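Calcium-binding EF hand family protein (Arabidopsis thaliana, PDB 6YIG) is thought to act as a calcium-binding adaptor in plant clathrin-mediated endocytosis, with its N-terminal EH domain, the part described here, holding calcium in an EF-hand. Local coordinates at residues Ala20-Asp25 with Gly30-Gly35; Val34-Gly39 with Gln65-Ser70; Ser40-Gln45 with Thr75-Lys80. All coordinates share one frame; numbering follows the deposited sequence.

Contact 1: residues Ala20-Asp25 with Gly30-Gly35; sequences ADLDGD and GAEAVG. With CA (calcium ion), chain B.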
loop_
_atom_site.group_PDB
_atom_site.type_symbol
_atom_site.label_atom_id
_atom_site.label_comp_id
_atom_site.label_asym_id
_atom_site.label_seq_id
_atom_site.Cartn_x
_atom_site.Cartn_y
_atom_site.Cartn_z
ATOM N N ALA A 20 -0.525 -9.304 5.449
ATOM C CA ALA A 20 0.216 -9.453 4.205
ATOM C C ALA A 20 1.534 -10.190 4.400
ATOM O O ALA A 20 2.025 -10.828 3.465
ATOM C CB ALA A 20 0.481 -8.071 3.605
ATOM N N ASP A 21 2.137 -10.091 5.579
ATOM C CA ASP A 21 3.477 -10.626 5.831
ATOM C C ASP A 21 3.379 -12.099 6.205
ATOM O O ASP A 21 3.535 -12.502 7.350
ATOM C CB ASP A 21 4.172 -9.830 6.924
ATOM C CG ASP A 21 5.577 -10.301 7.157
ATOM O OD1 ASP A 21 6.112 -11.016 6.272
ATOM O OD2 ASP A 21 6.125 -9.992 8.253
ATOM N N LEU A 22 3.163 -12.935 5.198
ATOM C CA LEU A 22 2.797 -14.321 5.463
ATOM C C LEU A 22 3.886 -15.084 6.205
ATOM O O LEU A 22 3.580 -16.033 6.933
ATOM C CB LEU A 22 2.473 -15.034 4.151
ATOM C CG LEU A 22 1.321 -14.457 3.322
ATOM C CD1 LEU A 22 1.230 -15.261 2.040
ATOM C CD2 LEU A 22 0.029 -14.468 4.084
ATOM N N ASP A 23 5.153 -14.723 6.005
ATOM C CA ASP A 23 6.236 -15.443 6.658
ATOM C C ASP A 23 6.751 -14.737 7.898
ATOM O O ASP A 23 7.655 -15.262 8.553
ATOM C CB ASP A 23 7.413 -15.734 5.707
ATOM C CG ASP A 23 8.053 -14.494 5.099
ATOM O OD1 ASP A 23 7.732 -13.360 5.450
ATOM O OD2 ASP A 23 8.891 -14.689 4.160
ATOM N N GLY A 24 6.187 -13.594 8.256
ATOM C CA GLY A 24 6.607 -12.928 9.479
ATOM C C GLY A 24 8.013 -12.375 9.488
ATOM O O GLY A 24 8.548 -12.097 10.577
ATOM N N ASP A 25 8.631 -12.185 8.324
ATOM C CA ASP A 25 10.005 -11.690 8.310
ATOM C C ASP A 25 10.065 -10.175 8.406
ATOM O O ASP A 25 11.170 -9.622 8.411
ATOM C CB ASP A 25 10.754 -12.196 7.071
ATOM C CG ASP A 25 10.365 -11.505 5.805
ATOM O OD1 ASP A 25 9.295 -10.867 5.757
ATOM O OD2 ASP A 25 11.130 -11.639 4.811
ATOM N N GLY A 30 7.557 -9.200 -3.016
ATOM C CA GLY A 30 6.742 -9.065 -4.223
ATOM C C GLY A 30 5.581 -10.044 -4.261
ATOM O O GLY A 30 4.448 -9.674 -4.566
ATOM N N ALA A 31 5.850 -11.321 -3.967
ATOM C CA ALA A 31 4.796 -12.329 -4.007
ATOM C C ALA A 31 3.733 -12.057 -2.965
ATOM O O ALA A 31 2.535 -12.280 -3.196
ATOM C CB ALA A 31 5.394 -13.721 -3.792
ATOM N N GLU A 32 4.158 -11.639 -1.779
ATOM C CA GLU A 32 3.208 -11.301 -0.728
ATOM C C GLU A 32 2.326 -10.138 -1.156
ATOM O O GLU A 32 1.131 -10.125 -0.861
ATOM C CB GLU A 32 3.966 -10.980 0.558
ATOM C CG GLU A 32 4.510 -12.221 1.270
ATOM C CD GLU A 32 5.445 -11.928 2.419
ATOM O OE1 GLU A 32 5.909 -10.774 2.553
ATOM O OE2 GLU A 32 5.721 -12.875 3.194
ATOM N N ALA A 33 2.898 -9.147 -1.839
ATOM C CA ALA A 33 2.110 -8.011 -2.316
ATOM C C ALA A 33 1.150 -8.427 -3.417
ATOM O O ALA A 33 -0.007 -7.987 -3.437
ATOM C CB ALA A 33 3.020 -6.900 -2.816
ATOM N N VAL A 34 1.596 -9.278 -4.343
ATOM C CA VAL A 34 0.695 -9.738 -5.386
ATOM C C VAL A 34 -0.515 -10.405 -4.747
ATOM O O VAL A 34 -1.657 -10.105 -5.096
ATOM C CB VAL A 34 1.408 -10.685 -6.366
ATOM C CG1 VAL A 34 0.367 -11.426 -7.227
ATOM C CG2 VAL A 34 2.415 -9.936 -7.223
ATOM N N GLY A 35 -0.281 -11.268 -3.753
ATOM C CA GLY A 35 -1.386 -12.020 -3.185
ATOM C C GLY A 35 -2.317 -11.138 -2.385
ATOM O O GLY A 35 -3.540 -11.279 -2.462
HETATM CA CA CA B . 7.389 -11.291 4.413
HETATM O O HOH W 1 0.380 -11.597 1.303
HETATM O O HOH W 2 9.133 -11.554 2.832
#

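Contact 2: residues Val34-Gly39 with Gln65-Ser70; sequences VGFFQG and QNFYNS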
loop_
_atom_site.group_PDB
_atom_site.type_symbol
_atom_site.label_atom_id
_atom_site.label_comp_id
_atom_site.label_asym_id
_atom_site.label_seq_id
_atom_site.Cartn_x
_atom_site.Cartn_y
_atom_site.Cartn_z
ATOM N N VAL A 34 1.596 -9.278 -4.343
ATOM C CA VAL A 34 0.695 -9.738 -5.386
ATOM C C VAL A 34 -0.515 -10.405 -4.747
ATOM O O VAL A 34 -1.657 -10.105 -5.096
ATOM C CB VAL A 34 1.408 -10.685 -6.366
ATOM C CG1 VAL A 34 0.367 -11.426 -7.227
ATOM C CG2 VAL A 34 2.415 -9.936 -7.223
ATOM N N GLY A 35 -0.281 -11.268 -3.753
ATOM C CA GLY A 35 -1.386 -12.020 -3.185
ATOM C C GLY A 35 -2.317 -11.138 -2.385
ATOM O O GLY A 35 -3.540 -11.279 -2.462
ATOM N N PHE A 36 -1.747 -10.215 -1.605
ATOM C CA PHE A 36 -2.545 -9.346 -0.751
ATOM C C PHE A 36 -3.423 -8.425 -1.586
ATOM O O PHE A 36 -4.626 -8.292 -1.332
ATOM C CB PHE A 36 -1.627 -8.542 0.164
ATOM C CG PHE A 36 -2.361 -7.604 1.081
ATOM C CD1 PHE A 36 -2.995 -8.071 2.202
ATOM C CD2 PHE A 36 -2.427 -6.265 0.795
ATOM C CE1 PHE A 36 -3.678 -7.192 3.047
ATOM C CE2 PHE A 36 -3.119 -5.407 1.609
ATOM C CZ PHE A 36 -3.719 -5.869 2.738
ATOM N N PHE A 37 -2.859 -7.812 -2.612
ATOM C CA PHE A 37 -3.616 -6.826 -3.382
ATOM C C PHE A 37 -4.542 -7.439 -4.399
ATOM O O PHE A 37 -5.290 -6.698 -5.051
ATOM C CB PHE A 37 -2.637 -5.834 -4.016
ATOM C CG PHE A 37 -2.026 -4.885 -2.992
ATOM C CD1 PHE A 37 -2.839 -4.152 -2.152
ATOM C CD2 PHE A 37 -0.664 -4.750 -2.871
ATOM C CE1 PHE A 37 -2.297 -3.298 -1.181
ATOM C CE2 PHE A 37 -0.112 -3.883 -1.928
ATOM C CZ PHE A 37 -0.930 -3.170 -1.084
ATOM N N GLN A 38 -4.569 -8.763 -4.527
ATOM C CA GLN A 38 -5.654 -9.381 -5.280
ATOM C C GLN A 38 -7.000 -9.076 -4.642
ATOM O O GLN A 38 -8.026 -9.179 -5.316
ATOM C CB GLN A 38 -5.410 -10.875 -5.398
ATOM C CG GLN A 38 -4.371 -11.201 -6.455
ATOM C CD GLN A 38 -4.366 -12.656 -6.837
ATOM O OE1 GLN A 38 -3.797 -13.493 -6.132
ATOM N NE2 GLN A 38 -5.010 -12.976 -7.966
ATOM N N GLY A 39 -7.019 -8.655 -3.386
ATOM C CA GLY A 39 -8.247 -8.223 -2.752
ATOM C C GLY A 39 -8.582 -6.752 -2.886
ATOM O O GLY A 39 -9.556 -6.282 -2.279
ATOM N N GLN A 65 6.911 1.270 6.463
ATOM C CA GLN A 65 6.605 2.571 5.882
ATOM C C GLN A 65 6.218 2.414 4.420
ATOM O O GLN A 65 5.243 3.017 3.951
ATOM C CB GLN A 65 7.813 3.495 6.030
ATOM C CG GLN A 65 7.634 4.838 5.393
ATOM C CD GLN A 65 8.955 5.565 5.209
ATOM O OE1 GLN A 65 9.698 5.303 4.254
ATOM N NE2 GLN A 65 9.259 6.475 6.126
ATOM N N ASN A 66 7.008 1.632 3.671
ATOM C CA ASN A 66 6.746 1.472 2.239
ATOM C C ASN A 66 5.379 0.827 2.009
ATOM O O ASN A 66 4.655 1.158 1.052
ATOM C CB ASN A 66 7.781 0.555 1.563
ATOM C CG ASN A 66 9.228 1.000 1.672
ATOM O OD1 ASN A 66 10.119 0.134 1.668
ATOM N ND2 ASN A 66 9.490 2.304 1.681
ATOM N N PHE A 67 5.067 -0.193 2.808
ATOM C CA PHE A 67 3.805 -0.893 2.653
ATOM C C PHE A 67 2.641 -0.006 3.051
ATOM O O PHE A 67 1.608 0.009 2.369
ATOM C CB PHE A 67 3.787 -2.189 3.458
ATOM C CG PHE A 67 2.542 -3.004 3.251
ATOM C CD1 PHE A 67 2.298 -3.621 2.045
ATOM C CD2 PHE A 67 1.604 -3.125 4.249
ATOM C CE1 PHE A 67 1.125 -4.363 1.853
ATOM C CE2 PHE A 67 0.439 -3.859 4.061
ATOM C CZ PHE A 67 0.217 -4.488 2.873
ATOM N N TYR A 68 2.784 0.751 4.139
ATOM C CA TYR A 68 1.716 1.677 4.485
ATOM C C TYR A 68 1.509 2.684 3.362
ATOM O O TYR A 68 0.370 3.049 3.045
ATOM C CB TYR A 68 2.000 2.397 5.794
ATOM C CG TYR A 68 1.912 1.615 7.091
ATOM C CD1 TYR A 68 1.856 0.230 7.132
ATOM C CD2 TYR A 68 1.949 2.298 8.285
ATOM C CE1 TYR A 68 1.840 -0.441 8.337
ATOM C CE2 TYR A 68 1.924 1.646 9.488
ATOM C CZ TYR A 68 1.853 0.265 9.504
ATOM O OH TYR A 68 1.825 -0.358 10.747
ATOM N N ASN A 69 2.596 3.147 2.741
ATOM C CA ASN A 69 2.442 4.048 1.607
ATOM C C ASN A 69 1.756 3.359 0.432
ATOM O O ASN A 69 0.924 3.968 -0.253
ATOM C CB ASN A 69 3.785 4.618 1.167
ATOM C CG ASN A 69 4.293 5.706 2.097
ATOM O OD1 ASN A 69 3.523 6.376 2.777
ATOM N ND2 ASN A 69 5.590 5.889 2.122
ATOM N N SER A 70 2.057 2.080 0.189
ATOM C CA SER A 70 1.335 1.389 -0.884
ATOM C C SER A 70 -0.146 1.269 -0.551
ATOM O O SER A 70 -0.985 1.317 -1.450
ATOM C CB SER A 70 1.935 0.011 -1.167
ATOM O OG SER A 70 1.550 -0.983 -0.223
#

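Contact 3: residues Ser40-Gln45 with Thr75-Lys80; sequences SGLSKQ and TVAQSK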
loop_
_atom_site.group_PDB
_atom_site.type_symbol
_atom_site.label_atom_id
_atom_site.label_comp_id
_atom_site.label_asym_id
_atom_site.label_seq_id
_atom_site.Cartn_x
_atom_site.Cartn_y
_atom_site.Cartn_z
ATOM N N SER A 40 -7.840 -6.008 -3.710
ATOM C CA SER A 40 -8.007 -4.569 -3.772
ATOM C C SER A 40 -8.989 -4.089 -4.830
ATOM O O SER A 40 -9.401 -2.925 -4.773
ATOM C CB SER A 40 -6.666 -3.894 -4.068
ATOM O OG SER A 40 -6.297 -4.135 -5.397
ATOM N N GLY A 41 -9.326 -4.923 -5.803
ATOM C CA GLY A 41 -10.185 -4.486 -6.888
ATOM C C GLY A 41 -9.542 -3.597 -7.923
ATOM O O GLY A 41 -10.236 -3.122 -8.832
ATOM N N LEU A 42 -8.239 -3.383 -7.846
ATOM C CA LEU A 42 -7.521 -2.527 -8.767
ATOM C C LEU A 42 -6.904 -3.322 -9.918
ATOM O O LEU A 42 -6.643 -4.521 -9.819
ATOM C CB LEU A 42 -6.419 -1.771 -8.040
ATOM C CG LEU A 42 -6.867 -0.853 -6.894
ATOM C CD1 LEU A 42 -5.639 -0.166 -6.280
ATOM C CD2 LEU A 42 -7.882 0.175 -7.359
ATOM N N SER A 43 -6.664 -2.616 -11.018
ATOM C CA SER A 43 -6.024 -3.205 -12.176
ATOM C C SER A 43 -4.579 -3.581 -11.878
ATOM O O SER A 43 -3.915 -2.988 -11.017
ATOM C CB SER A 43 -6.080 -2.227 -13.347
ATOM O OG SER A 43 -5.121 -1.216 -13.178
ATOM N N LYS A 44 -4.079 -4.566 -12.626
ATOM C CA LYS A 44 -2.680 -4.936 -12.479
ATOM C C LYS A 44 -1.763 -3.787 -12.881
ATOM O O LYS A 44 -0.677 -3.649 -12.315
ATOM C CB LYS A 44 -2.366 -6.194 -13.287
ATOM C CG LYS A 44 -3.279 -7.371 -12.957
ATOM C CD LYS A 44 -3.176 -7.808 -11.506
ATOM C CE LYS A 44 -4.170 -8.918 -11.176
ATOM N NZ LYS A 44 -5.222 -8.469 -10.226
ATOM N N GLN A 45 -2.186 -2.940 -13.825
ATOM C CA GLN A 45 -1.363 -1.804 -14.208
ATOM C C GLN A 45 -1.188 -0.840 -13.048
ATOM O O GLN A 45 -0.081 -0.362 -12.785
ATOM C CB GLN A 45 -1.985 -1.065 -15.405
ATOM C CG GLN A 45 -1.916 -1.841 -16.679
ATOM C CD GLN A 45 -3.203 -2.572 -16.983
ATOM O OE1 GLN A 45 -3.943 -3.008 -16.078
ATOM N NE2 GLN A 45 -3.483 -2.725 -18.275
ATOM N N THR A 75 -5.769 3.256 -1.508
ATOM C CA THR A 75 -6.971 4.015 -1.179
ATOM C C THR A 75 -7.252 5.101 -2.206
ATOM O O THR A 75 -8.399 5.281 -2.642
ATOM C CB THR A 75 -6.833 4.627 0.214
ATOM O OG1 THR A 75 -6.709 3.546 1.130
ATOM C CG2 THR A 75 -8.045 5.499 0.569
ATOM N N VAL A 76 -6.233 5.877 -2.579
ATOM C CA VAL A 76 -6.455 6.921 -3.579
ATOM C C VAL A 76 -6.978 6.311 -4.874
ATOM O O VAL A 76 -7.929 6.821 -5.477
ATOM C CB VAL A 76 -5.161 7.729 -3.794
ATOM C CG1 VAL A 76 -5.337 8.715 -4.927
ATOM C CG2 VAL A 76 -4.771 8.429 -2.496
ATOM N N ALA A 77 -6.387 5.193 -5.311
ATOM C CA ALA A 77 -6.867 4.546 -6.535
ATOM C C ALA A 77 -8.286 4.012 -6.375
ATOM O O ALA A 77 -9.069 4.030 -7.341
ATOM C CB ALA A 77 -5.913 3.430 -6.947
ATOM N N GLN A 78 -8.643 3.512 -5.191
ATOM C CA GLN A 78 -10.012 3.056 -4.952
ATOM C C GLN A 78 -11.010 4.210 -4.956
ATOM O O GLN A 78 -12.202 3.989 -5.222
ATOM C CB GLN A 78 -10.086 2.286 -3.633
ATOM C CG GLN A 78 -9.383 0.938 -3.672
ATOM C CD GLN A 78 -9.524 0.149 -2.376
ATOM O OE1 GLN A 78 -9.658 0.733 -1.304
ATOM N NE2 GLN A 78 -9.465 -1.173 -2.472
ATOM N N SER A 79 -10.557 5.430 -4.667
ATOM C CA SER A 79 -11.412 6.607 -4.758
ATOM C C SER A 79 -11.568 7.074 -6.197
ATOM O O SER A 79 -12.260 8.070 -6.455
ATOM C CB SER A 79 -10.855 7.727 -3.875
ATOM O OG SER A 79 -9.914 8.520 -4.567
ATOM N N LYS A 80 -10.980 6.343 -7.141
ATOM C CA LYS A 80 -11.069 6.641 -8.560
ATOM C C LYS A 80 -10.385 7.962 -8.907
ATOM O O LYS A 80 -10.760 8.639 -9.872
ATOM C CB LYS A 80 -12.534 6.632 -9.032
ATOM C CG LYS A 80 -13.262 5.314 -8.729
#

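Contact 1: residues Ala20-Asp25 with Gly30-Gly35
Glu-32 and the aspartates Asp-21, Asp-23 and Asp-25 meet on one calcium ion. The glutamate grips it with both oxygens, OE1 lying 2.4 Å and OE2 2.6 Å from the metal. Each aspartate gives its OD1, that of Asp-21 standing 2.3 Å from calcium. Water 2 and the backbone oxygen of Arg-27 bring the ligands to seven, all oxygens, as suits a hard divalent cation. Binding draws like-charged groups together: Asp-23 OD1 and Glu-32 OE2 are 3.1 Å apart, their carboxylate planes turned 79° to each other, and the shared cation probably offsets their repulsion. This is the canonical EF-hand loop, in which short aspartates on the entering side are answered by a bidentate glutamate from the exiting helix 30-37. Glutamate suits that place because its longer chain, extended beyond CG (chi2 171°), can span from helix to ion.

A second shell of bonds sets the ligands. Asp-23 OD1 also accepts from Asp-25 N in an Asx turn, the donor standing 53° out of the carboxylate plane. The non-ligand oxygen of Asp-21, OD2, is bonded to Gly-26 N, and Glu-32 OE1 is held by Ser-29 N. A weak bond of 3.4 Å runs from Asp-23 N to Glu-32 OE2. Water 2 donates to Asp-25 OD2 at 2.8 Å, which ties a metal-bound water to a metal-bound side chain. A type I turn starting at Asp-21 helps bring Asp-21 and Asp-25 to the same ion. Farther back, Glu-32 CB packs 3.5 Å from Ala-20 O, and water 1 donates both to that carbonyl and, at 2.7 Å, to Glu-32 O, joining the end of helix 12-20 to helix 30-37.

Contact 2: residues Val34-Gly39 with Gln65-Ser70
Phe-36 and Phe-67 are opposed with their CA atoms 11.1 Å apart, and Phe-37 CA lies 9.9 Å from Ser-70 CA, a span that suits the long reach of phenylalanine. Phe-67, its CG anti to the backbone N (chi1 -176°), sends its ring across the interface and brings CZ over a face of the Phe-36 ring, 3.7 Å from Phe-36 CE2. The pair is an offset edge-to-face contact with planes at 64°. The neighbouring rim atom, Phe-67 CE1, touches Phe-37 CZ at 3.8 Å, the two rings meeting obliquely. Phe-36 CD2 in turn lies 3.5 Å above one face of the Phe-37 ring, toward its rim, which closes the three rings into an aromatic cluster. In the conformer described, Ser-70 OG donates to Phe-67 O within its own helix; for the second conformer this bond is doubtful. Were Phe-36 an alanine, the edge of Phe-67 would probably lose the face it meets and a gap would open beside Phe-37. Helix 12-20 covers Phe-36 and Phe-67, while Leu-47 of helix 44-54 touches Phe-37, and Ile-105 of the C-terminal segment touches Phe-36 and Phe-37, within the hydrophobic core of the EH domain.

Contact 3: residues Ser40-Gln45 with Thr75-Lys80
Gln-78 meets Ser-40 in the plane of its flat amide: NE2 donates to Ser-40 O over 2.9 Å. The acceptor lies only 5° out of the amide plane, as suits the in-plane N-H of an amide, while the donor is tilted 17° from the plane of the carbonyl it reaches. The same NE2 is bonded to Lys-104 O, and Pro-103 touches the side chain, so the amide ties the turn at Ser-40 to the C-terminal segment as well as to helix 64-78. A glutamine can do this because its chain, extended beyond CG (chi2 -177°), carries the amide out from the last turn of the helix.

Next to this hydrogen bond is an apolar contact. Leu-42 straddles the methyl of Ala-77, with CD1 3.7 Å and CD2 3.8 Å from Ala-77 CB. The small alanine lets the branched leucine come close to the helix, and CD2 also nears Gln-78 CG at 4.1 Å.

Local bonds shape the turn that presents these groups. Ser-40 OG accepts from Leu-42 N at 3.2 Å in an ST turn while bonding to Phe-37 O, and Gly-41 takes the positive phi between them. On the other segment, a Schellman motif at Lys-80 ends the helix.

The linker between the calcium-binding helix-loop-helix and the next helix of the EH domain, 44-54, is thus fastened against the end of helix 64-78, with Leu-47 of helix 44-54 touching Ser-40 and Leu-42, and Val-46 touching Ala-77.

Contacts 1 and 2 share helix 30-37 and touch directly, since Ala-20 of contact 1 packs its methyl on Phe-36 and Phe-67 of contact 2. One helix thus serves an ionic site on one side and an aromatic core on another. Contact 2 lies nearest the centre of the chain and is wholly buried, and its cross-contact chemistry is almost purely apolar. Contact 1, farther out and built around a metal, is also largely buried, though two of its five touching residues are exposed. Contact 3 is only partly buried, and it pairs one amide-to-carbonyl hydrogen bond with leucine-alanine packing, away from the metal sites. It uses helix 64-78 again, beyond its part in contact 2.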